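PDB 5DAJ: NalD from Pseudomonas aeruginosa PAO1, which acts as the secondary repressor of the MexAB-OprM multidrug efflux pump, a TetR-family regulator whose repression is relieved when it binds novobiocin. Local coordinates for residues Arg86-Leu91 against Pro196-Leu201; Leu91-Val96 against Thr188-Leu193; Phe174-Trp177 against Arg182-Asp185. All coordinates share one frame; numbering follows the deposited sequence.

Interaction 1. Residues Arg86-Leu91 against Pro196-Leu201; sequences RSLYDL and PMFRGL
Phe198 reaches Tyr89 from a helical turn closed by the backbone bond from Gly200 N to Pro196 O, 2.7 Å long, and no hydrogen bond crosses to residues 86-91. The contact is aromatic. The Tyr89 ring presents its CD1 edge to one face of Phe198 in a T-shaped pair, with the planes at 90° and the centroids 5.3 Å apart. Tyr89 CD1 stands over the rim of that face, 3.8 Å from Phe198 CD1. The same face receives a CH-pi contact from Tyr89 CB, 4.1 Å from the centroid of the Phe198 ring. With CG anti to the backbone N (chi1 170°), the CD1 edge is carried onto the face that CB touches; Tyr89 CA comes to 3.6 Å from Phe198 CZ.

Leu88 meets Phe198 at the edge instead, with Leu88 CG 4.4 Å from Phe198 CZ. A branched aliphatic suits this position, since Leu88 also packs on Leu166 of helix 159-179 and on Cys140 and Leu143 of helix 123-145. Trp205 extends the cluster, meeting Tyr89 edge-to-face and the ring of Phe198 at a shallow angle. The guanidinium of Arg86 lays one face near Tyr89 CD2.

The contact joins helix 84-101 to helix 186-201 in the C-terminal region of this TetR-family protein, where Met197 packs on Leu169 of the second subunit. The three touching residues are buried and uncharged, and the join rests on dispersion and on the weak electrostatics of C-H groups over a pi face.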
ATOM      1  N   ARG A  86      -8.925  18.496  14.626  1.00 77.56           N
ATOM      2  CA  ARG A  86      -9.815  17.458  15.161  1.00 79.85           C
ATOM      3  C   ARG A  86     -10.684  16.857  14.055  1.00 72.22           C
ATOM      4  O   ARG A  86     -10.897  15.644  14.000  1.00 74.33           O
ATOM      5  CB  ARG A  86     -10.748  18.046  16.233  1.00 86.37           C
ATOM      6  CG  ARG A  86     -11.646  17.027  16.954  1.00 94.88           C
ATOM      7  CD  ARG A  86     -10.862  15.902  17.611  1.00102.23           C
ATOM      8  NE  ARG A  86     -11.746  14.954  18.290  1.00111.00           N
ATOM      9  CZ  ARG A  86     -11.362  14.051  19.195  1.00112.57           C
ATOM     10  NH1 ARG A  86     -10.085  13.949  19.577  1.00112.69           N
ATOM     11  NH2 ARG A  86     -12.270  13.242  19.734  1.00118.05           N
ATOM     12  N   SER A  87     -11.219  17.719  13.195  1.00 73.42           N
ATOM     13  CA  SER A  87     -12.018  17.268  12.043  1.00 75.87           C
ATOM     14  C   SER A  87     -11.216  16.314  11.159  1.00 70.67           C
ATOM     15  O   SER A  87     -11.750  15.315  10.652  1.00 71.20           O
ATOM     16  CB  SER A  87     -12.504  18.454  11.203  1.00 80.99           C
ATOM     17  OG  SER A  87     -13.264  19.366  11.982  1.00 87.61           O
ATOM     18  N   LEU A  88      -9.940  16.642  10.973  1.00 64.79           N
ATOM     19  CA  LEU A  88      -9.028  15.801  10.187  1.00 62.41           C
ATOM     20  C   LEU A  88      -8.853  14.423  10.832  1.00 62.99           C
ATOM     21  O   LEU A  88      -8.929  13.399  10.139  1.00 68.85           O
ATOM     22  CB  LEU A  88      -7.666  16.477  10.015  1.00 59.80           C
ATOM     23  CG  LEU A  88      -6.600  15.644   9.299  1.00 57.75           C
ATOM     24  CD1 LEU A  88      -7.042  15.262   7.892  1.00 59.17           C
ATOM     25  CD2 LEU A  88      -5.286  16.395   9.259  1.00 60.83           C
ATOM     26  N   TYR A  89      -8.621  14.414  12.146  1.00 54.67           N
ATOM     27  CA  TYR A  89      -8.555  13.163  12.916  1.00 55.43           C
ATOM     28  C   TYR A  89      -9.845  12.350  12.762  1.00 60.81           C
ATOM     29  O   TYR A  89      -9.804  11.165  12.423  1.00 63.45           O
ATOM     30  CB  TYR A  89      -8.285  13.435  14.396  1.00 55.62           C
ATOM     31  CG  TYR A  89      -8.446  12.221  15.274  1.00 59.31           C
ATOM     32  CD1 TYR A  89      -7.431  11.285  15.384  1.00 59.34           C
ATOM     33  CD2 TYR A  89      -9.621  12.004  15.996  1.00 66.67           C
ATOM     34  CE1 TYR A  89      -7.575  10.167  16.186  1.00 63.19           C
ATOM     35  CE2 TYR A  89      -9.777  10.887  16.802  1.00 71.06           C
ATOM     36  CZ  TYR A  89      -8.746   9.973  16.896  1.00 66.13           C
ATOM     37  OH  TYR A  89      -8.906   8.863  17.686  1.00 73.60           O
ATOM     38  N   ASP A  90     -10.979  13.011  12.992  1.00 64.84           N
ATOM     39  CA  ASP A  90     -12.310  12.397  12.822  1.00 60.48           C
ATOM     40  C   ASP A  90     -12.492  11.790  11.436  1.00 58.56           C
ATOM     41  O   ASP A  90     -12.934  10.648  11.294  1.00 61.73           O
ATOM     42  CB  ASP A  90     -13.432  13.419  13.058  1.00 64.19           C
ATOM     43  CG  ASP A  90     -13.618  13.782  14.527  1.00 73.02           C
ATOM     44  OD1 ASP A  90     -13.129  13.059  15.417  1.00 79.70           O
ATOM     45  OD2 ASP A  90     -14.280  14.801  14.801  1.00 86.95           O
ATOM     46  N   LEU A  91     -12.131  12.556  10.414  1.00 55.95           N
ATOM     47  CA  LEU A  91     -12.212  12.080   9.027  1.00 58.13           C
ATOM     48  C   LEU A  91     -11.388  10.807   8.793  1.00 55.48           C
ATOM     49  O   LEU A  91     -11.863   9.857   8.155  1.00 60.01           O
ATOM     50  CB  LEU A  91     -11.757  13.167   8.055  1.00 65.79           C
ATOM     51  CG  LEU A  91     -11.748  12.765   6.572  1.00 72.33           C
ATOM     52  CD1 LEU A  91     -13.161  12.626   6.021  1.00 79.21           C
ATOM     53  CD2 LEU A  91     -10.960  13.766   5.750  1.00 77.94           C
ATOM     54  N   PRO A 196      -0.895   7.710  17.953  1.00 50.89           N
ATOM     55  CA  PRO A 196       0.509   8.133  18.025  1.00 50.84           C
ATOM     56  C   PRO A 196       0.917   9.116  16.933  1.00 47.88           C
ATOM     57  O   PRO A 196       1.673  10.043  17.199  1.00 49.09           O
ATOM     58  CB  PRO A 196       1.282   6.820  17.880  1.00 51.70           C
ATOM     59  CG  PRO A 196       0.343   5.890  17.201  1.00 54.37           C
ATOM     60  CD  PRO A 196      -1.009   6.262  17.712  1.00 50.75           C
HETATM   61  N   MSE A 197       0.400   8.930  15.723  1.00 48.07           N
HETATM   62  CA  MSE A 197       0.715   9.844  14.616  1.00 48.66           C
HETATM   63  C   MSE A 197       0.309  11.244  14.988  1.00 50.53           C
HETATM   64  O   MSE A 197       1.106  12.178  14.872  1.00 47.15           O
HETATM   65  CB  MSE A 197       0.048   9.423  13.310  1.00 49.48           C
HETATM   66  CG  MSE A 197       0.256  10.401  12.146  1.00 56.39           C
HETATM   67 SE   MSE A 197       2.176  10.689  11.761  1.00 68.94          SE
HETATM   68  CE  MSE A 197       2.523   9.008  10.791  1.00 72.47           C
ATOM     69  N   PHE A 198      -0.930  11.403  15.441  1.00 51.43           N
ATOM     70  CA  PHE A 198      -1.432  12.733  15.828  1.00 56.48           C
ATOM     71  C   PHE A 198      -0.757  13.303  17.070  1.00 60.54           C
ATOM     72  O   PHE A 198      -0.492  14.508  17.128  1.00 67.97           O
ATOM     73  CB  PHE A 198      -2.942  12.725  16.006  1.00 54.09           C
ATOM     74  CG  PHE A 198      -3.681  12.775  14.712  1.00 51.97           C
ATOM     75  CD1 PHE A 198      -3.945  11.609  14.007  1.00 49.46           C
ATOM     76  CD2 PHE A 198      -4.073  13.991  14.168  1.00 49.60           C
ATOM     77  CE1 PHE A 198      -4.618  11.650  12.799  1.00 47.68           C
ATOM     78  CE2 PHE A 198      -4.751  14.033  12.966  1.00 47.53           C
ATOM     79  CZ  PHE A 198      -5.023  12.864  12.280  1.00 47.22           C
ATOM     80  N   ARG A 199      -0.413  12.437  18.017  1.00 60.17           N
ATOM     81  CA  ARG A 199       0.293  12.870  19.214  1.00 64.09           C
ATOM     82  C   ARG A 199       1.705  13.318  18.823  1.00 60.12           C
ATOM     83  O   ARG A 199       2.240  14.274  19.385  1.00 64.51           O
ATOM     84  CB  ARG A 199       0.360  11.737  20.239  1.00 66.18           C
ATOM     85  CG  ARG A 199       0.793  12.181  21.627  1.00 70.58           C
ATOM     86  CD  ARG A 199       1.158  10.991  22.499  1.00 78.13           C
ATOM     87  NE  ARG A 199      -0.010  10.185  22.841  1.00 90.20           N
ATOM     88  CZ  ARG A 199      -0.550  10.129  24.054  1.00 99.78           C
ATOM     89  NH1 ARG A 199      -0.027  10.835  25.048  1.00 98.21           N
ATOM     90  NH2 ARG A 199      -1.614   9.368  24.275  1.00109.93           N
ATOM     91  N   GLY A 200       2.298  12.622  17.853  1.00 57.88           N
ATOM     92  CA  GLY A 200       3.643  12.943  17.362  1.00 55.95           C
ATOM     93  C   GLY A 200       3.750  14.203  16.523  1.00 57.17           C
ATOM     94  O   GLY A 200       4.806  14.832  16.460  1.00 61.58           O
ATOM     95  N   LEU A 201       2.664  14.557  15.846  1.00 59.22           N
ATOM     96  CA  LEU A 201       2.618  15.770  15.015  1.00 61.25           C
ATOM     97  C   LEU A 201       2.286  17.021  15.819  1.00 65.46           C
ATOM     98  O   LEU A 201       2.871  18.078  15.582  1.00 71.17           O
ATOM     99  CB  LEU A 201       1.590  15.622  13.891  1.00 62.75           C
ATOM    100  CG  LEU A 201       1.901  14.607  12.787  1.00 63.30           C
ATOM    101  CD1 LEU A 201       0.676  14.403  11.906  1.00 60.96           C
ATOM    102  CD2 LEU A 201       3.082  15.040  11.941  1.00 64.54           C
TER

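Interaction 2. Residues Leu91-Val96 against Thr188-Leu193; sequences LCLEAV and TDAEHL
Leu93 and Val96, one turn apart on helix 84-101, converge on the single methyl of Ala190. This apolar group carries most of the contact. Leu93 CD1 comes to 3.4 Å from Ala190 CB, and Val96 CG1 lies 3.6 Å from the same carbon. The CB of Leu93 does not aim at the partner helix; with CG anti to the backbone N (chi1 179°), the side chain brings its CD1 branch across the gap. Val96 points its CB toward the partner helix, and CG1 is the methyl that makes the touch. Alanine suits the opposite position because the backbones are near: Leu93 CA and Ala190 CA are 6.1 Å apart, and the short helix axes approach to 9.2 Å at 140° between their directions, an oblique, roughly antiparallel helix-helix crossing within the C-terminal region of this TetR-family protein.

A second kind of contact sets apolar groups against a polar residue. Leu93 CD1 lies 3.6 Å from Glu191 N and 4.0 Å from Glu191 CG. Of the glutamate side chain, CG makes the touch, and the extended chain carries the carboxylate toward the exposed side. Glu191 N has no bond to the preceding turn, where the helix is kinked, and the leucine methyl packs against this irregular stretch of backbone.

Polar bonds lie beside the join. The carboxylate end of Asp189 leads away from helix 84-101; its OD2 is hydrogen-bonded to Asp185 N, and its OD1 forms a salt bridge with Arg160 of the second subunit.

With no hydrogen bond between the two segments, the fit depends on apolar packing: two branched side chains straddle a small methyl, while charge lies on the exposed side and on the dimer side.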
ATOM      1  N   LEU A  91     -12.131  12.556  10.414  1.00 55.95           N
ATOM      2  CA  LEU A  91     -12.212  12.080   9.027  1.00 58.13           C
ATOM      3  C   LEU A  91     -11.388  10.807   8.793  1.00 55.48           C
ATOM      4  O   LEU A  91     -11.863   9.857   8.155  1.00 60.01           O
ATOM      5  CB  LEU A  91     -11.757  13.167   8.055  1.00 65.79           C
ATOM      6  CG  LEU A  91     -11.748  12.765   6.572  1.00 72.33           C
ATOM      7  CD1 LEU A  91     -13.161  12.626   6.021  1.00 79.21           C
ATOM      8  CD2 LEU A  91     -10.960  13.766   5.750  1.00 77.94           C
ATOM      9  N   CYS A  92     -10.153  10.814   9.282  1.00 50.80           N
ATOM     10  CA  CYS A  92      -9.255   9.663   9.158  1.00 51.39           C
ATOM     11  C   CYS A  92      -9.796   8.454   9.913  1.00 54.00           C
ATOM     12  O   CYS A  92      -9.792   7.328   9.391  1.00 60.95           O
ATOM     13  CB  CYS A  92      -7.867   9.999   9.692  1.00 54.08           C
ATOM     14  SG  CYS A  92      -6.992  11.242   8.725  1.00 58.23           S
ATOM     15  N   LEU A  93     -10.271   8.705  11.128  1.00 49.68           N
ATOM     16  CA  LEU A  93     -10.879   7.668  11.958  1.00 54.56           C
ATOM     17  C   LEU A  93     -12.051   6.985  11.244  1.00 55.97           C
ATOM     18  O   LEU A  93     -12.140   5.762  11.208  1.00 61.10           O
ATOM     19  CB  LEU A  93     -11.361   8.256  13.288  1.00 55.56           C
ATOM     20  CG  LEU A  93     -12.044   7.295  14.263  1.00 59.98           C
ATOM     21  CD1 LEU A  93     -11.086   6.205  14.705  1.00 59.18           C
ATOM     22  CD2 LEU A  93     -12.569   8.052  15.474  1.00 65.81           C
ATOM     23  N   GLU A  94     -12.935   7.795  10.673  1.00 57.34           N
ATOM     24  CA  GLU A  94     -14.101   7.286   9.935  1.00 61.89           C
ATOM     25  C   GLU A  94     -13.715   6.503   8.683  1.00 62.38           C
ATOM     26  O   GLU A  94     -14.335   5.479   8.357  1.00 71.60           O
ATOM     27  CB  GLU A  94     -15.029   8.430   9.547  1.00 69.15           C
ATOM     28  CG  GLU A  94     -15.710   9.091  10.736  1.00 78.42           C
ATOM     29  CD  GLU A  94     -16.559  10.284  10.343  1.00 87.99           C
ATOM     30  OE1 GLU A  94     -16.817  10.466   9.131  1.00 89.65           O
ATOM     31  OE2 GLU A  94     -16.981  11.032  11.257  1.00 94.50           O
ATOM     32  N   ALA A  95     -12.701   6.996   7.981  1.00 55.27           N
ATOM     33  CA  ALA A  95     -12.177   6.301   6.798  1.00 53.56           C
ATOM     34  C   ALA A  95     -11.743   4.876   7.162  1.00 53.21           C
ATOM     35  O   ALA A  95     -12.139   3.910   6.496  1.00 52.17           O
ATOM     36  CB  ALA A  95     -11.007   7.069   6.199  1.00 51.25           C
ATOM     37  N   VAL A  96     -10.944   4.760   8.224  1.00 47.90           N
ATOM     38  CA  VAL A  96     -10.459   3.456   8.689  1.00 47.84           C
ATOM     39  C   VAL A  96     -11.638   2.584   9.127  1.00 49.80           C
ATOM     40  O   VAL A  96     -11.733   1.420   8.745  1.00 53.84           O
ATOM     41  CB  VAL A  96      -9.429   3.583   9.835  1.00 48.86           C
ATOM     42  CG1 VAL A  96      -9.107   2.225  10.459  1.00 49.85           C
ATOM     43  CG2 VAL A  96      -8.149   4.219   9.325  1.00 50.48           C
ATOM     44  N   THR A 188     -12.685  -0.921  16.693  1.00 51.40           N
ATOM     45  CA  THR A 188     -12.173  -0.624  18.041  1.00 52.45           C
ATOM     46  C   THR A 188     -10.680  -0.270  18.131  1.00 51.72           C
ATOM     47  O   THR A 188     -10.256   0.294  19.139  1.00 53.70           O
ATOM     48  CB  THR A 188     -12.435  -1.797  19.017  1.00 54.40           C
ATOM     49  OG1 THR A 188     -11.770  -2.981  18.556  1.00 58.65           O
ATOM     50  CG2 THR A 188     -13.925  -2.060  19.146  1.00 51.79           C
ATOM     51  N   ASP A 189      -9.896  -0.603  17.107  1.00 48.58           N
ATOM     52  CA  ASP A 189      -8.449  -0.286  17.090  1.00 48.28           C
ATOM     53  C   ASP A 189      -8.070   0.990  16.344  1.00 46.78           C
ATOM     54  O   ASP A 189      -6.986   1.523  16.563  1.00 56.47           O
ATOM     55  CB  ASP A 189      -7.637  -1.431  16.491  1.00 47.25           C
ATOM     56  CG  ASP A 189      -7.694  -2.696  17.318  1.00 50.71           C
ATOM     57  OD1 ASP A 189      -7.736  -2.625  18.565  1.00 49.65           O
ATOM     58  OD2 ASP A 189      -7.698  -3.780  16.706  1.00 51.30           O
ATOM     59  N   ALA A 190      -8.945   1.480  15.472  1.00 47.19           N
ATOM     60  CA  ALA A 190      -8.661   2.683  14.666  1.00 46.83           C
ATOM     61  C   ALA A 190      -8.145   3.862  15.488  1.00 46.89           C
ATOM     62  O   ALA A 190      -7.150   4.481  15.125  1.00 49.88           O
ATOM     63  CB  ALA A 190      -9.891   3.103  13.887  1.00 49.63           C
ATOM     64  N   GLU A 191      -8.839   4.175  16.575  1.00 49.27           N
ATOM     65  CA  GLU A 191      -8.434   5.256  17.504  1.00 51.38           C
ATOM     66  C   GLU A 191      -6.972   5.152  17.909  1.00 51.77           C
ATOM     67  O   GLU A 191      -6.224   6.132  17.852  1.00 56.52           O
ATOM     68  CB  GLU A 191      -9.239   5.207  18.801  1.00 57.16           C
ATOM     69  CG  GLU A 191     -10.705   5.572  18.680  1.00 65.61           C
ATOM     70  CD  GLU A 191     -11.481   5.271  19.951  1.00 76.61           C
ATOM     71  OE1 GLU A 191     -10.874   5.244  21.049  1.00 76.18           O
ATOM     72  OE2 GLU A 191     -12.706   5.059  19.848  1.00 88.06           O
ATOM     73  N   HIS A 192      -6.592   3.954  18.334  1.00 49.75           N
ATOM     74  CA  HIS A 192      -5.259   3.699  18.899  1.00 50.30           C
ATOM     75  C   HIS A 192      -4.164   3.594  17.844  1.00 45.86           C
ATOM     76  O   HIS A 192      -3.005   3.894  18.115  1.00 47.50           O
ATOM     77  CB  HIS A 192      -5.285   2.425  19.736  1.00 52.54           C
ATOM     78  CG  HIS A 192      -6.248   2.480  20.875  1.00 61.55           C
ATOM     79  ND1 HIS A 192      -6.016   3.227  22.010  1.00 65.26           N
ATOM     80  CD2 HIS A 192      -7.453   1.885  21.052  1.00 67.84           C
ATOM     81  CE1 HIS A 192      -7.032   3.083  22.842  1.00 73.90           C
ATOM     82  NE2 HIS A 192      -7.918   2.276  22.284  1.00 75.63           N
ATOM     83  N   LEU A 193      -4.545   3.171  16.642  1.00 48.51           N
ATOM     84  CA  LEU A 193      -3.618   3.113  15.505  1.00 46.06           C
ATOM     85  C   LEU A 193      -3.233   4.505  15.004  1.00 46.74           C
ATOM     86  O   LEU A 193      -2.092   4.734  14.588  1.00 45.87           O
ATOM     87  CB  LEU A 193      -4.227   2.296  14.369  1.00 45.72           C
ATOM     88  CG  LEU A 193      -4.381   0.810  14.699  1.00 47.43           C
ATOM     89  CD1 LEU A 193      -5.413   0.154  13.790  1.00 49.48           C
ATOM     90  CD2 LEU A 193      -3.044   0.089  14.603  1.00 43.41           C
TER

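Interaction 3. Residues Phe174-Trp177 against Arg182-Asp185; sequences FNDW and RLFD
Trp177 and Phe184 form the tightly packed part of this contact, their side chains crossing obliquely. Trp177 CD1 sits over the centre of one Phe184 face, 3.8 Å above its plane, and Trp177 CB lies 3.7 Å from Phe184 CZ. The planes are inclined at 44°, neither stacked nor perpendicular. Phe184 takes the crowded position between its backbone N and carbonyl carbon (chi1 63°), which brings its face against Trp177 CD1 and CB while its carbonyl meets the indole edge. There Trp177 NE1 gives Phe184 O a weak hydrogen bond of 2.9 Å, bent to 127° but lying in the indole plane. Tryptophan thus serves both as an apolar surface and as a donor to the loop backbone.

Leu183 makes a sparser touch, its CD1 closest to Asp176 CB among the aspartate's side-chain atoms, at 3.7 Å. The carboxylate pairs with Arg179 through OD1 and with His167 of the second subunit through OD2. Arg182 points away on the exposed side, where its NE pairs with Asp180.

Leu183 O is hydrogen-bonded to Arg164 of the second subunit, bringing the loop into the dimer contact. A short interhelical loop, folded back on the end of helix 159-179 and closed by Asp185 as N-cap of helix 186-201, joins the last two helices of this TetR-family C-terminal domain.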
ATOM      1  N   PHE A 174      -5.004   0.771   5.468  1.00 40.42           N
ATOM      2  CA  PHE A 174      -5.890   0.218   4.431  1.00 42.07           C
ATOM      3  C   PHE A 174      -5.230  -0.979   3.762  1.00 42.91           C
ATOM      4  O   PHE A 174      -5.820  -2.048   3.655  1.00 46.41           O
ATOM      5  CB  PHE A 174      -6.227   1.265   3.365  1.00 41.37           C
ATOM      6  CG  PHE A 174      -7.396   2.142   3.717  1.00 45.00           C
ATOM      7  CD1 PHE A 174      -7.433   2.824   4.914  1.00 47.62           C
ATOM      8  CD2 PHE A 174      -8.454   2.306   2.824  1.00 50.12           C
ATOM      9  CE1 PHE A 174      -8.510   3.636   5.230  1.00 52.85           C
ATOM     10  CE2 PHE A 174      -9.537   3.117   3.128  1.00 52.79           C
ATOM     11  CZ  PHE A 174      -9.561   3.788   4.335  1.00 51.96           C
ATOM     12  N   ASN A 175      -3.986  -0.795   3.355  1.00 40.71           N
ATOM     13  CA  ASN A 175      -3.243  -1.830   2.642  1.00 44.65           C
ATOM     14  C   ASN A 175      -3.041  -3.088   3.488  1.00 46.95           C
ATOM     15  O   ASN A 175      -3.332  -4.197   3.041  1.00 41.60           O
ATOM     16  CB  ASN A 175      -1.880  -1.307   2.189  1.00 48.08           C
ATOM     17  CG  ASN A 175      -1.448  -1.898   0.878  1.00 53.61           C
ATOM     18  OD1 ASN A 175      -0.815  -2.953   0.844  1.00 66.89           O
ATOM     19  ND2 ASN A 175      -1.791  -1.228  -0.216  1.00 55.64           N
ATOM     20  N   ASP A 176      -2.534  -2.890   4.707  1.00 40.90           N
ATOM     21  CA  ASP A 176      -2.313  -3.988   5.662  1.00 41.44           C
ATOM     22  C   ASP A 176      -3.600  -4.747   5.932  1.00 42.28           C
ATOM     23  O   ASP A 176      -3.635  -5.973   5.825  1.00 47.88           O
ATOM     24  CB  ASP A 176      -1.730  -3.487   6.998  1.00 42.90           C
ATOM     25  CG  ASP A 176      -0.224  -3.692   7.121  1.00 45.94           C
ATOM     26  OD1 ASP A 176       0.362  -4.487   6.365  1.00 45.26           O
ATOM     27  OD2 ASP A 176       0.388  -3.056   8.005  1.00 46.69           O
ATOM     28  N   TRP A 177      -4.653  -4.019   6.287  1.00 42.39           N
ATOM     29  CA  TRP A 177      -5.903  -4.656   6.711  1.00 44.16           C
ATOM     30  C   TRP A 177      -6.573  -5.423   5.582  1.00 46.42           C
ATOM     31  O   TRP A 177      -7.045  -6.534   5.784  1.00 49.04           O
ATOM     32  CB  TRP A 177      -6.903  -3.660   7.289  1.00 44.35           C
ATOM     33  CG  TRP A 177      -8.036  -4.375   7.939  1.00 44.66           C
ATOM     34  CD1 TRP A 177      -8.034  -4.936   9.178  1.00 48.70           C
ATOM     35  CD2 TRP A 177      -9.312  -4.652   7.374  1.00 45.05           C
ATOM     36  NE1 TRP A 177      -9.238  -5.533   9.428  1.00 52.69           N
ATOM     37  CE2 TRP A 177     -10.044  -5.374   8.336  1.00 50.26           C
ATOM     38  CE3 TRP A 177      -9.916  -4.354   6.153  1.00 49.84           C
ATOM     39  CZ2 TRP A 177     -11.357  -5.805   8.116  1.00 53.85           C
ATOM     40  CZ3 TRP A 177     -11.225  -4.785   5.932  1.00 52.72           C
ATOM     41  CH2 TRP A 177     -11.928  -5.501   6.911  1.00 51.71           C
ATOM     42  N   ARG A 182      -7.050 -10.069   9.764  1.00 53.64           N
ATOM     43  CA  ARG A 182      -6.773 -10.527  11.136  1.00 59.39           C
ATOM     44  C   ARG A 182      -5.891  -9.555  11.932  1.00 54.79           C
ATOM     45  O   ARG A 182      -5.849  -9.632  13.160  1.00 50.59           O
ATOM     46  CB  ARG A 182      -6.065 -11.885  11.130  1.00 69.93           C
ATOM     47  CG  ARG A 182      -6.745 -13.023  10.375  1.00 80.33           C
ATOM     48  CD  ARG A 182      -5.758 -14.185  10.231  1.00 87.53           C
ATOM     49  NE  ARG A 182      -4.714 -13.923   9.234  1.00 87.13           N
ATOM     50  CZ  ARG A 182      -3.469 -14.412   9.250  1.00 85.64           C
ATOM     51  NH1 ARG A 182      -3.044 -15.197  10.232  1.00 97.70           N
ATOM     52  NH2 ARG A 182      -2.624 -14.092   8.274  1.00 72.64           N
ATOM     53  N   LEU A 183      -5.182  -8.663  11.239  1.00 55.17           N
ATOM     54  CA  LEU A 183      -4.192  -7.772  11.878  1.00 49.11           C
ATOM     55  C   LEU A 183      -4.780  -6.891  12.947  1.00 44.55           C
ATOM     56  O   LEU A 183      -4.191  -6.736  14.020  1.00 49.53           O
ATOM     57  CB  LEU A 183      -3.490  -6.877  10.851  1.00 51.87           C
ATOM     58  CG  LEU A 183      -2.311  -7.500  10.111  1.00 52.35           C
ATOM     59  CD1 LEU A 183      -1.830  -6.522   9.049  1.00 57.00           C
ATOM     60  CD2 LEU A 183      -1.174  -7.860  11.050  1.00 49.88           C
ATOM     61  N   PHE A 184      -5.931  -6.306  12.653  1.00 38.39           N
ATOM     62  CA  PHE A 184      -6.617  -5.479  13.630  1.00 33.08           C
ATOM     63  C   PHE A 184      -8.097  -5.329  13.323  1.00 41.62           C
ATOM     64  O   PHE A 184      -8.575  -5.739  12.274  1.00 43.50           O
ATOM     65  CB  PHE A 184      -5.940  -4.098  13.770  1.00 40.98           C
ATOM     66  CG  PHE A 184      -5.971  -3.258  12.526  1.00 42.77           C
ATOM     67  CD1 PHE A 184      -7.083  -2.479  12.219  1.00 45.85           C
ATOM     68  CD2 PHE A 184      -4.880  -3.209  11.685  1.00 42.95           C
ATOM     69  CE1 PHE A 184      -7.112  -1.690  11.074  1.00 42.60           C
ATOM     70  CE2 PHE A 184      -4.904  -2.428  10.538  1.00 42.48           C
ATOM     71  CZ  PHE A 184      -6.019  -1.665  10.231  1.00 40.81           C
ATOM     72  N   ASP A 185      -8.804  -4.747  14.285  1.00 51.27           N
ATOM     73  CA  ASP A 185     -10.226  -4.459  14.174  1.00 51.33           C
ATOM     74  C   ASP A 185     -10.425  -2.976  13.839  1.00 52.86           C
ATOM     75  O   ASP A 185     -10.218  -2.115  14.701  1.00 63.57           O
ATOM     76  CB  ASP A 185     -10.920  -4.800  15.489  1.00 49.93           C
ATOM     77  CG  ASP A 185     -12.382  -4.434  15.484  1.00 53.30           C
ATOM     78  OD1 ASP A 185     -13.059  -4.664  14.453  1.00 56.33           O
ATOM     79  OD2 ASP A 185     -12.871  -3.921  16.517  1.00 53.62           O
TER

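In the fold
Interactions 1 and 2 join the same two elements, helix 84-101 and helix 186-201, with centres 10 Å apart, and Tyr89 OH packing on Glu191 CA links them. Interaction 1 is buried and aromatic, whereas interaction 2 is only partly buried, aliphatic, and edged by an exposed glutamate. Interaction 3 is buried too, but it is local, closing the turn between helix 159-179 and helix 186-201, and it alone has a hydrogen bond, a weak one, between its segments. Phe184 of interaction 3 packs on Asp189 and Leu193, while Phe174 touches Ala95 and Val96, tying it to interaction 2. All three lie in the C-terminal regulatory region and adjoin the second subunit.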